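Local coordinates for protein NBR1 homolog (Arabidopsis thaliana, PDB 6TGS) that probably acts as a receptor that delivers ubiquitinated protein aggregates to autophagosomes, its PB1 domain mediating self-association, at residues Val10-Gly15 with Arg19-Pro24. The protein carries 3 engineered substitutions. Residues are numbered along the deposited sequence; the frame is centred on the assembly and turned at random.
Sequences VKVSYG and RRFRVP
V10 and V12 pair with F21 and R19 across neighbouring antiparallel strands; the axes of strands 10-14 and 19-23 approach to 4.7 Å, with 152° between their N-to-C directions. Each pair is hydrogen-bonded in both directions: V10 N reaches F21 O at 2.8 Å and F21 N returns to V10 O, while V12 N meets R19 O at 2.7 Å and R19 N meets V12 O. Between them K11 and R20 form a non-hydrogen-bonded pair, where R20 CA lies 3.3 Å from V10 O in a CA-H...O contact. The K11 and R20 side chains leave on the face opposite V10 and F21, K11 CG passing 4.4 Å from R20 CB. On the V10 face, the F21 ring turns back over strand 10-14, its CG set between the backbone N and the carbonyl carbon (chi1 57°). V10 CB lies over one ring face in a CH-pi contact, offset toward the rim, and V10 CG1 touches F21 CZ at 3.6 Å. V12 CG2 comes obliquely to F21 CE1 at 3.5 Å, while V10 CG2 meets V23 CG2 at 3.8 Å. An alanine in place of F21 would probably leave V10 CG1 and V12 CG2 without their shared aromatic partner. Helix 35-46 packs on this face, L45 touching F21, I42 and F46 touching V12. This is the N-terminal beta hairpin of the ubiquitin-like PB1 fold, with strand 17-23 outermost in the sheet of this chain.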
ATOM      1  N   VAL A  10      -3.374   0.005   6.681  1.00 17.24           N
ATOM      2  CA  VAL A  10      -2.933   0.772   5.521  1.00 18.52           C
ATOM      3  C   VAL A  10      -3.740   2.059   5.487  1.00 20.25           C
ATOM      4  O   VAL A  10      -4.971   2.030   5.558  1.00 23.20           O
ATOM      5  CB  VAL A  10      -3.098  -0.028   4.219  1.00 19.65           C
ATOM      6  CG1 VAL A  10      -2.656   0.806   3.014  1.00 23.23           C
ATOM      7  CG2 VAL A  10      -2.295  -1.316   4.296  1.00 20.52           C
ATOM      8  N   LYS A  11      -3.051   3.182   5.426  1.00 16.64           N
ATOM      9  CA  LYS A  11      -3.683   4.487   5.135  1.00 17.25           C
ATOM     10  C   LYS A  11      -3.324   4.989   3.722  1.00 21.98           C
ATOM     11  O   LYS A  11      -2.151   4.966   3.459  1.00 22.11           O
ATOM     12  CB  LYS A  11      -3.359   5.475   6.249  1.00 17.82           C
ATOM     13  CG  LYS A  11      -3.848   5.018   7.609  1.00 23.72           C
ATOM     14  CD  LYS A  11      -3.569   6.005   8.695  1.00 25.17           C
ATOM     15  CE  LYS A  11      -3.682   5.365  10.058  1.00 37.53           C
ATOM     16  NZ  LYS A  11      -3.053   6.201  11.104  1.00 45.57           N
ATOM     17  N   VAL A  12      -4.204   5.393   3.008  0.70 16.01           N
ATOM     18  CA  VAL A  12      -3.926   5.843   1.650  0.70 16.87           C
ATOM     19  C   VAL A  12      -4.336   7.302   1.559  0.70 16.21           C
ATOM     20  O   VAL A  12      -5.414   7.679   2.030  0.70 16.77           O
ATOM     21  CB  VAL A  12      -4.672   4.993   0.604  0.70 18.59           C
ATOM     22  CG1 VAL A  12      -4.257   5.418  -0.794  0.70 18.51           C
ATOM     23  CG2 VAL A  12      -4.388   3.514   0.812  0.70 19.11           C
ATOM     24  N   SER A  13      -3.468   8.127   0.987  0.70 15.33           N
ATOM     25  CA  SER A  13      -3.752   9.539   0.788  0.70 17.75           C
ATOM     26  C   SER A  13      -3.891   9.841  -0.697  0.70 21.85           C
ATOM     27  O   SER A  13      -3.006   9.502  -1.497  0.70 18.91           O
ATOM     28  CB  SER A  13      -2.659  10.406   1.404  0.70 20.04           C
ATOM     29  OG  SER A  13      -2.983  11.769   1.241  0.70 24.59           O
ATOM     30  N   TYR A  14      -4.991  10.487  -1.062  1.00 20.90           N
ATOM     31  CA  TYR A  14      -5.157  10.983  -2.417  1.00 22.55           C
ATOM     32  C   TYR A  14      -6.020  12.236  -2.369  1.00 27.32           C
ATOM     33  O   TYR A  14      -7.004  12.278  -1.629  1.00 31.62           O
ATOM     34  CB  TYR A  14      -5.809   9.932  -3.336  1.00 21.27           C
ATOM     35  CG  TYR A  14      -6.080  10.426  -4.733  1.00 21.24           C
ATOM     36  CD1 TYR A  14      -5.058  10.518  -5.663  1.00 28.76           C
ATOM     37  CD2 TYR A  14      -7.365  10.791  -5.125  1.00 26.14           C
ATOM     38  CE1 TYR A  14      -5.299  10.969  -6.950  1.00 32.82           C
ATOM     39  CE2 TYR A  14      -7.615  11.238  -6.411  1.00 25.22           C
ATOM     40  CZ  TYR A  14      -6.577  11.326  -7.317  1.00 29.00           C
ATOM     41  OH  TYR A  14      -6.822  11.780  -8.590  1.00 33.49           O
ATOM     42  N   GLY A  15      -5.628  13.252  -3.130  1.00 30.60           N
ATOM     43  CA  GLY A  15      -6.425  14.478  -3.200  1.00 43.62           C
ATOM     44  C   GLY A  15      -6.744  15.093  -1.855  1.00 38.28           C
ATOM     45  O   GLY A  15      -7.893  15.484  -1.611  1.00 41.79           O
ATOM     46  N   ARG A  19      -7.735   7.689   3.679  1.00 15.49           N
ATOM     47  CA  ARG A  19      -8.624   6.558   3.910  1.00 17.54           C
ATOM     48  C   ARG A  19      -7.826   5.413   4.507  1.00 20.78           C
ATOM     49  O   ARG A  19      -6.643   5.239   4.203  1.00 23.20           O
ATOM     50  CB  ARG A  19      -9.318   6.111   2.611  1.00 16.30           C
ATOM     51  CG  ARG A  19     -10.250   7.172   2.017  1.00 15.86           C
ATOM     52  CD  ARG A  19     -11.538   7.321   2.853  1.00 18.22           C
ATOM     53  NE  ARG A  19     -12.463   8.317   2.294  1.00 20.44           N
ATOM     54  CZ  ARG A  19     -12.492   9.590   2.686  1.00 19.77           C
ATOM     55  NH1 ARG A  19     -11.626  10.011   3.603  1.00 19.03           N
ATOM     56  NH2 ARG A  19     -13.381  10.440   2.171  1.00 20.20           N
ATOM     57  N   ARG A  20      -8.372   4.611   5.393  1.00 13.55           N
ATOM     58  CA  ARG A  20      -7.836   3.538   6.220  1.00 14.82           C
ATOM     59  C   ARG A  20      -8.471   2.211   5.840  1.00 16.72           C
ATOM     60  O   ARG A  20      -9.695   2.121   5.712  1.00 20.37           O
ATOM     61  CB  ARG A  20      -8.110   3.821   7.701  1.00 18.97           C
ATOM     62  CG  ARG A  20      -7.572   2.773   8.673  1.00 31.81           C
ATOM     63  CD  ARG A  20      -7.882   3.172  10.129  1.00 26.68           C
ATOM     64  NE  ARG A  20      -7.382   2.193  11.075  1.00 37.61           N
ATOM     65  CZ  ARG A  20      -8.060   1.116  11.438  1.00 42.79           C
ATOM     66  NH1 ARG A  20      -9.256   0.891  10.913  1.00 44.74           N
ATOM     67  NH2 ARG A  20      -7.541   0.259  12.307  1.00 54.78           N
ATOM     68  N   PHE A  21      -7.780   1.196   5.644  1.00 18.84           N
ATOM     69  CA  PHE A  21      -8.313  -0.160   5.609  1.00 19.40           C
ATOM     70  C   PHE A  21      -7.266  -1.093   6.200  1.00 20.89           C
ATOM     71  O   PHE A  21      -6.124  -0.700   6.440  1.00 23.74           O
ATOM     72  CB  PHE A  21      -8.725  -0.594   4.197  1.00 18.12           C
ATOM     73  CG  PHE A  21      -7.626  -0.520   3.184  1.00 19.99           C
ATOM     74  CD1 PHE A  21      -7.407   0.643   2.478  1.00 21.41           C
ATOM     75  CD2 PHE A  21      -6.835  -1.628   2.911  1.00 23.13           C
ATOM     76  CE1 PHE A  21      -6.405   0.719   1.524  1.00 23.78           C
ATOM     77  CE2 PHE A  21      -5.831  -1.564   1.945  1.00 24.69           C
ATOM     78  CZ  PHE A  21      -5.622  -0.379   1.259  1.00 20.30           C
ATOM     79  N   ARG A  22      -7.653  -2.338   6.445  1.00 22.91           N
ATOM     80  CA  ARG A  22      -6.732  -3.288   7.053  1.00 24.79           C
ATOM     81  C   ARG A  22      -6.524  -4.475   6.129  1.00 23.16           C
ATOM     82  O   ARG A  22      -7.445  -4.914   5.434  1.00 26.18           O
ATOM     83  CB  ARG A  22      -7.242  -3.765   8.415  1.00 25.90           C
ATOM     84  CG  ARG A  22      -7.461  -2.639   9.412  1.00 27.23           C
ATOM     85  CD  ARG A  22      -7.383  -3.135  10.851  1.00 38.86           C
ATOM     86  NE  ARG A  22      -8.258  -4.279  11.094  1.00 37.78           N
ATOM     87  CZ  ARG A  22      -8.079  -5.157  12.074  1.00 41.75           C
ATOM     88  NH1 ARG A  22      -7.056  -5.028  12.907  1.00 34.79           N
ATOM     89  NH2 ARG A  22      -8.922  -6.170  12.219  1.00 41.19           N
ATOM     90  N   VAL A  23      -5.301  -5.002   6.136  1.00 26.26           N
ATOM     91  CA  VAL A  23      -4.896  -6.066   5.239  1.00 27.81           C
ATOM     92  C   VAL A  23      -4.489  -7.263   6.096  1.00 27.46           C
ATOM     93  O   VAL A  23      -3.588  -7.139   6.931  1.00 30.82           O
ATOM     94  CB  VAL A  23      -3.736  -5.651   4.321  1.00 29.40           C
ATOM     95  CG1 VAL A  23      -3.294  -6.842   3.497  1.00 33.58           C
ATOM     96  CG2 VAL A  23      -4.165  -4.495   3.421  1.00 27.81           C
ATOM     97  N   PRO A  24      -5.120  -8.420   5.931  1.00 31.68           N
ATOM     98  CA  PRO A  24      -4.727  -9.591   6.723  1.00 42.30           C
ATOM     99  C   PRO A  24      -3.322 -10.061   6.377  1.00 42.92           C
ATOM    100  O   PRO A  24      -2.837  -9.897   5.256  1.00 34.49           O
ATOM    101  CB  PRO A  24      -5.778 -10.643   6.347  1.00 38.16           C
ATOM    102  CG  PRO A  24      -6.285 -10.210   5.008  1.00 41.72           C
ATOM    103  CD  PRO A  24      -6.252  -8.709   5.037  1.00 34.84           C
TER